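Local coordinates for SusD family protein (Bacteroides uniformis, PDB 7KV1) that probably binds beta-glucans at the cell surface of a human gut bacterium, as a SusD-like surface glycan-binding protein built on tetratricopeptide-type helical repeats, at residues S265-N269 against C283-I287; G226-M232 against S286-I290; F272-W276 against R353-T357; L205-Y209 against L260-F266. All coordinates share one frame; numbering follows the deposited sequence.

Contact 1. Residues S265-N269 against C283-I287; sequences SFRLN and CDESI. With NCO (cobalt hexammine(III)), chain C.
The ring of F266 meets the turn C283-S286 and the residue after it along one edge: S286 O lies in the ring plane, 3.7 Å from CE1, and D284 O comes up close to that plane beside CD1. I287 approaches the same part of the ring obliquely, its CG1 3.8 Å from F266 CE1, the two side chains crossing at about a right angle. Flat carboxylate meets backbone farther along, where E285 OE1 takes the amide N-H of N269 at 2.8 Å on its anti side, 26° out of the carboxylate plane. With CG anti to the backbone N (chi1 -175°) and the chain extended beyond it, E285 passes R267 O and lays its carboxylate by L268, whose CD2 touches OE2. That buried carboxylate is shared, since R440 pairs with OE1 and R407 with OE2, and the two arginines probably keep it ionised.

C283-S286 is a type I beta turn, closed by S286 N to C283 O, that leads into the strand 286-290; the loop between helices 250-262 and 272-275 runs along it. The backbone seam is R267 N to D284 O at 3.1 Å, and the same oxygen receives a CA-H contact from F266. N269 ND2 reaches C283 SG at 3.6 Å, while N269 OD1 turns to the amide of S271. F266 O accepts from three ammines of cobalt hexammine(III), N5 and N6 both at 3.1 Å, and R267 CB packs against N6.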
loop_
_atom_site.group_PDB
_atom_site.type_symbol
_atom_site.label_atom_id
_atom_site.label_comp_id
_atom_site.label_asym_id
_atom_site.label_seq_id
_atom_site.Cartn_x
_atom_site.Cartn_y
_atom_site.Cartn_z
ATOM N N SER A 265 -9.075 -7.227 20.356
ATOM C CA SER A 265 -8.491 -5.863 20.217
ATOM C C SER A 265 -8.782 -5.213 18.857
ATOM O O SER A 265 -8.533 -3.995 18.733
ATOM C CB SER A 265 -7.007 -5.889 20.485
ATOM O OG SER A 265 -6.739 -6.563 21.702
ATOM N N PHE A 266 -9.376 -5.926 17.899
ATOM C CA PHE A 266 -9.602 -5.391 16.531
ATOM C C PHE A 266 -11.091 -5.478 16.190
ATOM O O PHE A 266 -11.743 -6.461 16.564
ATOM C CB PHE A 266 -8.748 -6.160 15.509
ATOM C CG PHE A 266 -7.278 -5.879 15.652
ATOM C CD1 PHE A 266 -6.783 -4.621 15.364
ATOM C CD2 PHE A 266 -6.414 -6.832 16.155
ATOM C CE1 PHE A 266 -5.435 -4.330 15.527
ATOM C CE2 PHE A 266 -5.073 -6.547 16.325
ATOM C CZ PHE A 266 -4.585 -5.300 16.012
ATOM N N ARG A 267 -11.608 -4.480 15.497
ATOM C CA ARG A 267 -12.977 -4.568 14.940
ATOM C C ARG A 267 -13.083 -3.628 13.750
ATOM O O ARG A 267 -12.271 -2.701 13.674
ATOM C CB ARG A 267 -14.046 -4.263 16.002
ATOM C CG ARG A 267 -13.936 -2.891 16.641
ATOM C CD ARG A 267 -15.211 -2.056 16.648
ATOM N NE ARG A 267 -16.383 -2.722 17.176
ATOM C CZ ARG A 267 -17.484 -3.039 16.487
ATOM N NH1 ARG A 267 -17.616 -2.783 15.188
ATOM N NH2 ARG A 267 -18.469 -3.637 17.119
ATOM N N LEU A 268 -14.117 -3.806 12.927
ATOM C CA LEU A 268 -14.471 -2.826 11.885
ATOM C C LEU A 268 -14.976 -1.551 12.555
ATOM O O LEU A 268 -15.807 -1.626 13.485
ATOM C CB LEU A 268 -15.509 -3.441 10.944
ATOM C CG LEU A 268 -15.030 -4.609 10.098
ATOM C CD1 LEU A 268 -16.134 -5.070 9.169
ATOM C CD2 LEU A 268 -13.803 -4.221 9.276
ATOM N N ASN A 269 -14.503 -0.395 12.109
ATOM C CA ASN A 269 -15.148 0.882 12.506
ATOM C C ASN A 269 -16.622 0.821 12.105
ATOM O O ASN A 269 -16.945 0.529 10.948
ATOM C CB ASN A 269 -14.461 2.085 11.864
ATOM C CG ASN A 269 -14.788 3.381 12.551
ATOM O OD1 ASN A 269 -15.952 3.627 12.852
ATOM N ND2 ASN A 269 -13.771 4.198 12.804
ATOM N N CYS A 283 -8.069 4.047 15.079
ATOM C CA CYS A 283 -9.291 3.360 15.575
ATOM C C CYS A 283 -8.980 1.858 15.629
ATOM O O CYS A 283 -7.847 1.437 15.198
ATOM C CB CYS A 283 -10.512 3.669 14.723
ATOM S SG CYS A 283 -10.436 2.994 13.042
ATOM N N ASP A 284 -9.909 1.062 16.162
ATOM C CA ASP A 284 -9.631 -0.368 16.445
ATOM C C ASP A 284 -9.656 -1.195 15.156
ATOM O O ASP A 284 -9.320 -2.382 15.227
ATOM C CB ASP A 284 -10.565 -0.877 17.540
ATOM C CG ASP A 284 -10.200 -0.255 18.893
ATOM O OD1 ASP A 284 -8.961 -0.180 19.214
ATOM O OD2 ASP A 284 -11.126 0.195 19.588
ATOM N N GLU A 285 -9.982 -0.593 14.024
ATOM C CA GLU A 285 -9.806 -1.219 12.689
ATOM C C GLU A 285 -8.338 -1.150 12.237
ATOM O O GLU A 285 -7.911 -1.944 11.379
ATOM C CB GLU A 285 -10.706 -0.514 11.680
ATOM C CG GLU A 285 -10.643 -1.201 10.336
ATOM C CD GLU A 285 -11.822 -0.959 9.419
ATOM O OE1 GLU A 285 -12.839 -0.387 9.871
ATOM O OE2 GLU A 285 -11.702 -1.347 8.258
ATOM N N SER A 286 -7.578 -0.221 12.783
ATOM C CA SER A 286 -6.250 0.144 12.252
ATOM C C SER A 286 -5.211 -0.877 12.711
ATOM O O SER A 286 -5.034 -1.047 13.906
ATOM C CB SER A 286 -5.906 1.572 12.627
ATOM O OG SER A 286 -4.746 1.981 11.903
ATOM N N ILE A 287 -4.565 -1.592 11.787
ATOM C CA ILE A 287 -3.472 -2.530 12.171
ATOM C C ILE A 287 -2.149 -1.784 12.002
ATOM O O ILE A 287 -1.254 -1.926 12.874
ATOM C CB ILE A 287 -3.557 -3.842 11.380
ATOM C CG1 ILE A 287 -4.751 -4.686 11.837
ATOM C CG2 ILE A 287 -2.260 -4.606 11.474
ATOM C CD1 ILE A 287 -5.025 -5.890 11.004
HETATM CO CO NCO C . -13.799 -9.634 17.096
HETATM N N1 NCO C . -13.113 -8.479 18.588
HETATM N N2 NCO C . -14.355 -10.920 15.676
HETATM N N3 NCO C . -15.688 -9.748 17.921
HETATM N N4 NCO C . -13.239 -11.222 18.121
HETATM N N5 NCO C . -11.954 -9.551 16.228
HETATM N N6 NCO C . -14.395 -8.058 16.062
#

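Contact 2. Residues G226-M232 against S286-I290; sequences GRVTQAM and SIWEI
W288 stands in a hollow formed by the loop G226-T229 and the first turn of helix 230-244, where a classic beta bulge, I287 and W288 both facing Y406, interrupts the strand 286-290. M232 covers one face of the indole. With its CG anti to the backbone N (chi1 177°) and the chain bent at chi2, it runs alongside the rings: CG rests 3.7 Å from W288 CG, SD lies above the five-membered ring in a distant Met-aromatic contact, and CE sits over the six-membered ring, 3.9 Å from its centroid. V228 CG1 comes obliquely near NE1 and CZ2, and F154 and Y405 meet the indole edge-to-face. A leucine in place of W288 would probably leave G226 O without its indole donor and M232 without a flat surface to lie on. I287 pushes CG2 against the helix start, 3.9 Å from A231 CB. T229 caps that start, OG1 accepting from M232 N, and a water joins the same OG1 to I287 O. The backbone of G226, at phi 118°, would jam a side chain against the preceding carbonyl; its O takes W288 NE1 at 3.0 Å from above the carbonyl plane, and a water that donates to E289 O.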
loop_
_atom_site.group_PDB
_atom_site.type_symbol
_atom_site.label_atom_id
_atom_site.label_comp_id
_atom_site.label_asym_id
_atom_site.label_seq_id
_atom_site.Cartn_x
_atom_site.Cartn_y
_atom_site.Cartn_z
ATOM N N GLY A 226 2.309 3.421 15.505
ATOM C CA GLY A 226 3.176 3.636 14.325
ATOM C C GLY A 226 4.329 2.648 14.318
ATOM O O GLY A 226 4.827 2.308 13.232
ATOM N N ARG A 227 4.757 2.170 15.486
ATOM C CA ARG A 227 5.744 1.064 15.532
ATOM C C ARG A 227 5.149 -0.122 14.783
ATOM O O ARG A 227 3.933 -0.262 14.722
ATOM C CB ARG A 227 6.171 0.657 16.937
ATOM C CG ARG A 227 7.061 1.694 17.618
ATOM C CD ARG A 227 7.701 1.241 18.934
ATOM N NE ARG A 227 8.394 2.392 19.510
ATOM C CZ ARG A 227 9.631 2.799 19.196
ATOM N NH1 ARG A 227 10.391 2.132 18.346
ATOM N NH2 ARG A 227 10.120 3.890 19.753
ATOM N N VAL A 228 6.007 -0.974 14.261
ATOM C CA VAL A 228 5.540 -2.243 13.656
ATOM C C VAL A 228 5.225 -3.201 14.786
ATOM O O VAL A 228 5.837 -3.065 15.884
ATOM C CB VAL A 228 6.565 -2.764 12.651
ATOM C CG1 VAL A 228 6.743 -1.711 11.577
ATOM C CG2 VAL A 228 7.916 -3.134 13.283
ATOM N N THR A 229 4.290 -4.097 14.514
ATOM C CA THR A 229 3.652 -4.999 15.494
ATOM C C THR A 229 3.564 -6.401 14.898
ATOM O O THR A 229 3.776 -6.582 13.678
ATOM C CB THR A 229 2.269 -4.491 15.907
ATOM O OG1 THR A 229 1.496 -4.459 14.714
ATOM C CG2 THR A 229 2.289 -3.118 16.553
ATOM N N GLN A 230 3.243 -7.370 15.735
ATOM C CA GLN A 230 3.050 -8.748 15.278
ATOM C C GLN A 230 1.842 -8.752 14.327
ATOM O O GLN A 230 1.861 -9.514 13.357
ATOM C CB GLN A 230 2.915 -9.645 16.495
ATOM C CG GLN A 230 2.873 -11.110 16.139
ATOM C CD GLN A 230 4.238 -11.695 15.961
ATOM O OE1 GLN A 230 5.211 -10.979 15.702
ATOM N NE2 GLN A 230 4.298 -13.015 16.080
ATOM N N ALA A 231 0.794 -7.985 14.620
ATOM C CA ALA A 231 -0.404 -7.918 13.743
ATOM C C ALA A 231 0.037 -7.380 12.377
ATOM O O ALA A 231 -0.399 -7.884 11.349
ATOM C CB ALA A 231 -1.482 -7.057 14.347
ATOM N N MET A 232 0.884 -6.363 12.358
ATOM C CA MET A 232 1.350 -5.787 11.076
ATOM C C MET A 232 2.136 -6.860 10.320
ATOM O O MET A 232 1.974 -6.945 9.089
ATOM C CB MET A 232 2.181 -4.523 11.292
ATOM C CG MET A 232 2.737 -3.953 10.011
ATOM S SD MET A 232 4.450 -4.428 9.772
ATOM C CE MET A 232 4.908 -3.392 8.382
ATOM N N SER A 286 -7.578 -0.221 12.783
ATOM C CA SER A 286 -6.250 0.144 12.252
ATOM C C SER A 286 -5.211 -0.877 12.711
ATOM O O SER A 286 -5.034 -1.047 13.906
ATOM C CB SER A 286 -5.906 1.572 12.627
ATOM O OG SER A 286 -4.746 1.981 11.903
ATOM N N ILE A 287 -4.565 -1.592 11.787
ATOM C CA ILE A 287 -3.472 -2.530 12.171
ATOM C C ILE A 287 -2.149 -1.784 12.002
ATOM O O ILE A 287 -1.254 -1.926 12.874
ATOM C CB ILE A 287 -3.557 -3.842 11.380
ATOM C CG1 ILE A 287 -4.751 -4.686 11.837
ATOM C CG2 ILE A 287 -2.260 -4.606 11.474
ATOM C CD1 ILE A 287 -5.025 -5.890 11.004
ATOM N N TRP A 288 -2.026 -0.997 10.929
ATOM C CA TRP A 288 -0.809 -0.178 10.748
ATOM C C TRP A 288 -1.088 1.045 9.877
ATOM O O TRP A 288 -1.747 0.930 8.803
ATOM C CB TRP A 288 0.323 -1.047 10.207
ATOM C CG TRP A 288 1.673 -0.425 10.358
ATOM C CD1 TRP A 288 2.295 -0.062 11.522
ATOM C CD2 TRP A 288 2.572 -0.082 9.295
ATOM N NE1 TRP A 288 3.519 0.477 11.251
ATOM C CE2 TRP A 288 3.720 0.480 9.897
ATOM C CE3 TRP A 288 2.540 -0.226 7.904
ATOM C CZ2 TRP A 288 4.820 0.892 9.145
ATOM C CZ3 TRP A 288 3.607 0.229 7.160
ATOM C CH2 TRP A 288 4.741 0.762 7.782
ATOM N N GLU A 289 -0.613 2.187 10.359
ATOM C CA GLU A 289 -0.689 3.482 9.666
ATOM C C GLU A 289 0.714 4.069 9.651
ATOM O O GLU A 289 1.508 3.731 10.554
ATOM C CB GLU A 289 -1.604 4.476 10.376
ATOM C CG GLU A 289 -2.926 3.919 10.812
ATOM C CD GLU A 289 -3.958 4.939 11.241
ATOM O OE1 GLU A 289 -3.676 6.174 11.148
ATOM O OE2 GLU A 289 -5.048 4.500 11.657
ATOM N N ILE A 290 0.975 4.921 8.670
ATOM C CA ILE A 290 2.175 5.790 8.616
ATOM C C ILE A 290 1.739 7.176 9.083
ATOM O O ILE A 290 0.800 7.705 8.515
ATOM C CB ILE A 290 2.796 5.785 7.225
ATOM C CG1 ILE A 290 3.174 4.355 6.818
ATOM C CG2 ILE A 290 3.995 6.711 7.194
ATOM C CD1 ILE A 290 3.516 4.213 5.364
HETATM O O HOH W 1 4.254 4.281 11.043
HETATM O O HOH W 2 -0.959 -3.407 14.943
#

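Contact 3. Residues F272-W276 against R353-T357; sequences FANIW and RRDAT
F272 CG stands anti to the backbone N (chi1 -177°), a setting that sends the ring out of its short, weakly bonded helical turn and toward R353. On the arginine, CG is anti to the carbonyl carbon (chi1 -66°), which places this methylene squarely over the ring: R353 CG is 3.5 Å from the F272 centroid and only 3° off the normal, a well-centred CH-pi contact. CB and CD touch the rim of the same face. The chain then bends at chi3, so the guanidinium plane ends up perpendicular to the ring, and the charged end leaves the aromatic surface for carboxylates: D351 and E457 take NH2 and E461 takes NH1. The arginine thus offers its aliphatic part to F272 and its charge to three acids, which probably hold it in this pose.

On the opposite face of F272, NE1 of W276 in the same segment lies 3.6 Å above the ring plane, toward the rim, so both faces of the phenyl have a neighbour. A356 closes the edge: its CB lies in the ring plane, 3.5 Å from F272 CD2, and meets A273 CB at 4.3 Å, the small residues letting the backbones approach to 5.1 Å between the CA atoms of A273 and A356. T357 OG1 brushes F272 CE2 obliquely but is engaged with R353 O at 2.7 Å.

No hydrogen bond links the two segments; this is apolar helix-helix packing, which joins the short helix 272-275 to helix 353-357, which belongs to the SusD-family region, beside helices 429-440 and 451-461.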
loop_
_atom_site.group_PDB
_atom_site.type_symbol
_atom_site.label_atom_id
_atom_site.label_comp_id
_atom_site.label_asym_id
_atom_site.label_seq_id
_atom_site.Cartn_x
_atom_site.Cartn_y
_atom_site.Cartn_z
ATOM N N PHE A 272 -17.653 3.519 8.115
ATOM C CA PHE A 272 -16.546 3.529 7.126
ATOM C C PHE A 272 -16.029 4.963 6.956
ATOM O O PHE A 272 -14.803 5.187 6.816
ATOM C CB PHE A 272 -17.061 3.012 5.797
ATOM C CG PHE A 272 -16.020 2.895 4.727
ATOM C CD1 PHE A 272 -15.263 1.729 4.593
ATOM C CD2 PHE A 272 -15.840 3.922 3.831
ATOM C CE1 PHE A 272 -14.357 1.608 3.560
ATOM C CE2 PHE A 272 -14.958 3.783 2.776
ATOM C CZ PHE A 272 -14.195 2.640 2.657
ATOM N N ALA A 273 -16.952 5.915 6.863
ATOM C CA ALA A 273 -16.615 7.355 6.719
ATOM C C ALA A 273 -15.672 7.805 7.847
ATOM O O ALA A 273 -14.727 8.506 7.553
ATOM C CB ALA A 273 -17.868 8.186 6.696
ATOM N N ASN A 274 -15.902 7.392 9.093
ATOM C CA ASN A 274 -15.167 7.846 10.302
ATOM C C ASN A 274 -13.713 7.358 10.271
ATOM O O ASN A 274 -12.848 7.975 10.937
ATOM C CB ASN A 274 -15.847 7.358 11.597
ATOM C CG ASN A 274 -17.121 8.088 12.008
ATOM O OD1 ASN A 274 -17.601 8.993 11.317
ATOM N ND2 ASN A 274 -17.706 7.673 13.132
ATOM N N ILE A 275 -13.422 6.265 9.552
ATOM C CA ILE A 275 -12.021 5.780 9.409
ATOM C C ILE A 275 -11.119 6.947 8.980
ATOM O O ILE A 275 -9.985 7.054 9.510
ATOM C CB ILE A 275 -11.934 4.638 8.379
ATOM C CG1 ILE A 275 -12.635 3.359 8.835
ATOM C CG2 ILE A 275 -10.467 4.357 8.055
ATOM C CD1 ILE A 275 -12.911 2.402 7.695
ATOM N N TRP A 276 -11.575 7.734 7.999
ATOM C CA TRP A 276 -10.733 8.682 7.208
ATOM C C TRP A 276 -10.604 10.051 7.900
ATOM O O TRP A 276 -9.811 10.882 7.414
ATOM C CB TRP A 276 -11.330 8.794 5.801
ATOM C CG TRP A 276 -11.553 7.415 5.274
ATOM C CD1 TRP A 276 -12.732 6.738 5.167
ATOM C CD2 TRP A 276 -10.516 6.460 4.999
ATOM N NE1 TRP A 276 -12.497 5.445 4.789
ATOM C CE2 TRP A 276 -11.149 5.247 4.679
ATOM C CE3 TRP A 276 -9.123 6.546 4.922
ATOM C CZ2 TRP A 276 -10.425 4.110 4.328
ATOM C CZ3 TRP A 276 -8.410 5.427 4.572
ATOM C CH2 TRP A 276 -9.057 4.222 4.307
ATOM N N ARG A 353 -19.788 3.197 1.218
ATOM C CA ARG A 353 -18.385 3.488 0.835
ATOM C C ARG A 353 -18.357 4.512 -0.295
ATOM O O ARG A 353 -17.374 5.224 -0.377
ATOM C CB ARG A 353 -17.646 2.214 0.444
ATOM C CG ARG A 353 -17.492 1.279 1.625
ATOM C CD ARG A 353 -16.964 -0.095 1.247
ATOM N NE ARG A 353 -17.940 -0.829 0.443
ATOM C CZ ARG A 353 -17.926 -2.131 0.259
ATOM N NH1 ARG A 353 -16.988 -2.867 0.812
ATOM N NH2 ARG A 353 -18.857 -2.693 -0.490
ATOM N N ARG A 354 -19.406 4.603 -1.103
ATOM C CA ARG A 354 -19.386 5.502 -2.284
ATOM C C ARG A 354 -19.133 6.951 -1.854
ATOM O O ARG A 354 -18.216 7.560 -2.405
ATOM C CB ARG A 354 -20.661 5.454 -3.104
ATOM C CG ARG A 354 -20.536 6.298 -4.365
ATOM C CD ARG A 354 -21.735 6.159 -5.260
ATOM N NE ARG A 354 -22.842 6.923 -4.724
ATOM C CZ ARG A 354 -24.035 7.033 -5.294
ATOM N NH1 ARG A 354 -24.314 6.393 -6.414
ATOM N NH2 ARG A 354 -24.964 7.776 -4.726
ATOM N N ASP A 355 -19.918 7.505 -0.933
ATOM C CA ASP A 355 -19.721 8.935 -0.566
ATOM C C ASP A 355 -18.417 9.107 0.243
ATOM O O ASP A 355 -17.799 10.160 0.114
ATOM C CB ASP A 355 -20.974 9.503 0.094
ATOM C CG ASP A 355 -22.170 9.638 -0.848
ATOM O OD1 ASP A 355 -22.027 9.460 -2.120
ATOM O OD2 ASP A 355 -23.245 9.883 -0.308
ATOM N N ALA A 356 -17.929 8.103 0.967
ATOM C CA ALA A 356 -16.641 8.213 1.708
ATOM C C ALA A 356 -15.452 8.053 0.753
ATOM O O ALA A 356 -14.310 8.352 1.173
ATOM C CB ALA A 356 -16.527 7.175 2.789
ATOM N N THR A 357 -15.689 7.567 -0.452
ATOM C CA THR A 357 -14.599 7.229 -1.419
ATOM C C THR A 357 -14.482 8.352 -2.449
ATOM O O THR A 357 -13.358 8.723 -2.827
ATOM C CB THR A 357 -14.856 5.850 -2.042
ATOM O OG1 THR A 357 -14.778 4.871 -1.005
ATOM C CG2 THR A 357 -13.864 5.529 -3.130
#

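Contact 4. Residues L205-Y209 against L260-F266; sequences LPLKY and LIDSPSF. With NCO (cobalt hexammine(III)), chain C.
The loop 205-209 faces the end of helix 250-262 and the loop after it at arm's length, with 7.7 Å between the CA atoms of K208 and S265, so side chains must bridge the gap. K208 makes the polar link. Its chain is fully extended, CG anti to the backbone N at chi1 -176°, and NZ donates to S265 O at 2.6 Å, arriving 19° from the carbonyl plane. D284 gives NZ a second, oppositely charged partner. On the way the methylenes serve as packing surface: CD lies 3.7 Å from S265 CB, and CG approaches F266 CZ obliquely at 3.8 Å as lysine and ring slide past each other in opposite directions. A methionine in its place would probably leave D284 without its counter-charge and S265 O without this donor. L207 fills the other end, CD1 against L260 CD2 at 3.9 Å and CD2 near S263 OG.

S263 forms an ST turn, its OG accepting from S265 N. Nearby, I261 O and S263 O each accept from three ammines of the cobalt hexammine(III), N5 and N4 among them for both, while Y408 OH binds the complex from another helix. The loop 205-209 itself is tied to the start of helix 230-244 by P206 and L207, and L260 and F266 lie between that helix and helix 408-420.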
loop_
_atom_site.group_PDB
_atom_site.type_symbol
_atom_site.label_atom_id
_atom_site.label_comp_id
_atom_site.label_asym_id
_atom_site.label_seq_id
_atom_site.Cartn_x
_atom_site.Cartn_y
_atom_site.Cartn_z
ATOM N N LEU A 205 7.445 -9.330 19.090
ATOM C CA LEU A 205 6.707 -8.061 18.880
ATOM C C LEU A 205 5.372 -8.135 19.603
ATOM O O LEU A 205 4.715 -9.165 19.615
ATOM C CB LEU A 205 6.499 -7.829 17.384
ATOM C CG LEU A 205 7.772 -7.695 16.549
ATOM C CD1 LEU A 205 7.417 -7.500 15.082
ATOM C CD2 LEU A 205 8.623 -6.546 17.043
ATOM N N PRO A 206 4.886 -7.029 20.181
ATOM C CA PRO A 206 3.542 -7.020 20.739
ATOM C C PRO A 206 2.487 -7.054 19.616
ATOM O O PRO A 206 2.786 -6.690 18.460
ATOM C CB PRO A 206 3.515 -5.713 21.516
ATOM C CG PRO A 206 4.455 -4.822 20.759
ATOM C CD PRO A 206 5.561 -5.732 20.253
ATOM N N LEU A 207 1.291 -7.550 19.925
ATOM C CA LEU A 207 0.267 -7.833 18.882
ATOM C C LEU A 207 -0.191 -6.491 18.322
ATOM O O LEU A 207 -0.224 -6.350 17.074
ATOM C CB LEU A 207 -0.923 -8.628 19.432
ATOM C CG LEU A 207 -1.935 -9.068 18.364
ATOM C CD1 LEU A 207 -1.316 -10.052 17.387
ATOM C CD2 LEU A 207 -3.170 -9.668 18.998
ATOM N N LYS A 208 -0.461 -5.543 19.222
ATOM C CA LYS A 208 -1.106 -4.249 18.892
ATOM C C LYS A 208 -0.458 -3.075 19.640
ATOM O O LYS A 208 -0.270 -1.998 18.994
ATOM C CB LYS A 208 -2.597 -4.339 19.223
ATOM C CG LYS A 208 -3.378 -3.088 18.844
ATOM C CD LYS A 208 -4.815 -3.110 19.291
ATOM C CE LYS A 208 -5.546 -1.866 18.834
ATOM N NZ LYS A 208 -6.992 -1.941 19.126
ATOM N N TYR A 209 -0.155 -3.222 20.940
ATOM C CA TYR A 209 0.342 -2.097 21.785
ATOM C C TYR A 209 1.665 -2.478 22.431
ATOM O O TYR A 209 1.805 -3.620 22.902
ATOM C CB TYR A 209 -0.643 -1.711 22.894
ATOM C CG TYR A 209 -1.919 -1.060 22.428
ATOM C CD1 TYR A 209 -1.913 0.196 21.854
ATOM C CD2 TYR A 209 -3.142 -1.697 22.576
ATOM C CE1 TYR A 209 -3.088 0.801 21.431
ATOM C CE2 TYR A 209 -4.327 -1.110 22.156
ATOM C CZ TYR A 209 -4.296 0.143 21.581
ATOM O OH TYR A 209 -5.451 0.733 21.173
ATOM N N LEU A 260 -6.098 -12.749 14.390
ATOM C CA LEU A 260 -6.540 -11.338 14.516
ATOM C C LEU A 260 -8.068 -11.316 14.637
ATOM O O LEU A 260 -8.576 -10.516 15.419
ATOM C CB LEU A 260 -6.063 -10.534 13.299
ATOM C CG LEU A 260 -4.549 -10.406 13.170
ATOM C CD1 LEU A 260 -4.195 -9.556 11.971
ATOM C CD2 LEU A 260 -3.930 -9.880 14.458
ATOM N N ILE A 261 -8.764 -12.144 13.854
ATOM C CA ILE A 261 -10.252 -12.278 13.913
ATOM C C ILE A 261 -10.663 -12.816 15.303
ATOM O O ILE A 261 -11.724 -12.423 15.784
ATOM C CB ILE A 261 -10.732 -13.138 12.728
ATOM C CG1 ILE A 261 -10.432 -12.442 11.399
ATOM C CG2 ILE A 261 -12.202 -13.476 12.826
ATOM C CD1 ILE A 261 -10.560 -13.332 10.203
ATOM N N ASP A 262 -9.869 -13.679 15.934
ATOM C CA ASP A 262 -10.186 -14.268 17.266
ATOM C C ASP A 262 -9.796 -13.309 18.388
ATOM O O ASP A 262 -10.186 -13.553 19.526
ATOM C CB ASP A 262 -9.500 -15.617 17.462
ATOM C CG ASP A 262 -10.093 -16.707 16.589
ATOM O OD1 ASP A 262 -11.194 -16.491 16.048
ATOM O OD2 ASP A 262 -9.434 -17.735 16.422
ATOM N N SER A 263 -9.067 -12.250 18.091
ATOM C CA SER A 263 -8.555 -11.293 19.090
ATOM C C SER A 263 -9.649 -10.335 19.571
ATOM O O SER A 263 -10.452 -9.853 18.792
ATOM C CB SER A 263 -7.409 -10.507 18.545
ATOM O OG SER A 263 -7.162 -9.385 19.376
ATOM N N PRO A 264 -9.638 -9.924 20.854
ATOM C CA PRO A 264 -10.588 -8.927 21.342
ATOM C C PRO A 264 -10.237 -7.482 20.974
ATOM O O PRO A 264 -11.084 -6.624 21.210
ATOM C CB PRO A 264 -10.549 -9.163 22.870
ATOM C CG PRO A 264 -9.137 -9.617 23.139
ATOM C CD PRO A 264 -8.756 -10.440 21.920
ATOM N N SER A 265 -9.075 -7.227 20.356
ATOM C CA SER A 265 -8.491 -5.863 20.217
ATOM C C SER A 265 -8.782 -5.213 18.857
ATOM O O SER A 265 -8.533 -3.995 18.733
ATOM C CB SER A 265 -7.007 -5.889 20.485
ATOM O OG SER A 265 -6.739 -6.563 21.702
ATOM N N PHE A 266 -9.376 -5.926 17.899
ATOM C CA PHE A 266 -9.602 -5.391 16.531
ATOM C C PHE A 266 -11.091 -5.478 16.190
ATOM O O PHE A 266 -11.743 -6.461 16.564
ATOM C CB PHE A 266 -8.748 -6.160 15.509
ATOM C CG PHE A 266 -7.278 -5.879 15.652
ATOM C CD1 PHE A 266 -6.783 -4.621 15.364
ATOM C CD2 PHE A 266 -6.414 -6.832 16.155
ATOM C CE1 PHE A 266 -5.435 -4.330 15.527
ATOM C CE2 PHE A 266 -5.073 -6.547 16.325
ATOM C CZ PHE A 266 -4.585 -5.300 16.012
HETATM CO CO NCO C . -13.799 -9.634 17.096
HETATM N N1 NCO C . -13.113 -8.479 18.588
HETATM N N2 NCO C . -14.355 -10.920 15.676
HETATM N N3 NCO C . -15.688 -9.748 17.921
HETATM N N4 NCO C . -13.239 -11.222 18.121
HETATM N N5 NCO C . -11.954 -9.551 16.228
HETATM N N6 NCO C . -14.395 -8.058 16.062
#

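Contacts 1, 2 and 4 form a continuous cluster, their centres 9 to 11 Å apart. Contact 1 shares S265 and F266 with contact 4 and S286 and I287 with contact 2; F266 CZ packs 3.9 Å from A231 CB, and K208 NZ meets D284 OD1 at 2.6 Å in a salt bridge joining contacts 1 and 4. Contacts 2 and 4 are linked through backbone, A231 N lying 3.1 Å from L207 O. Contacts 1 and 4 both line the cobalt hexammine(III) site, whereas the I287 side chain of contact 2 is about 9 Å from it. Contact 3 touches contact 1 through I275, whose CD1 is 3.5 Å from E285 OE1.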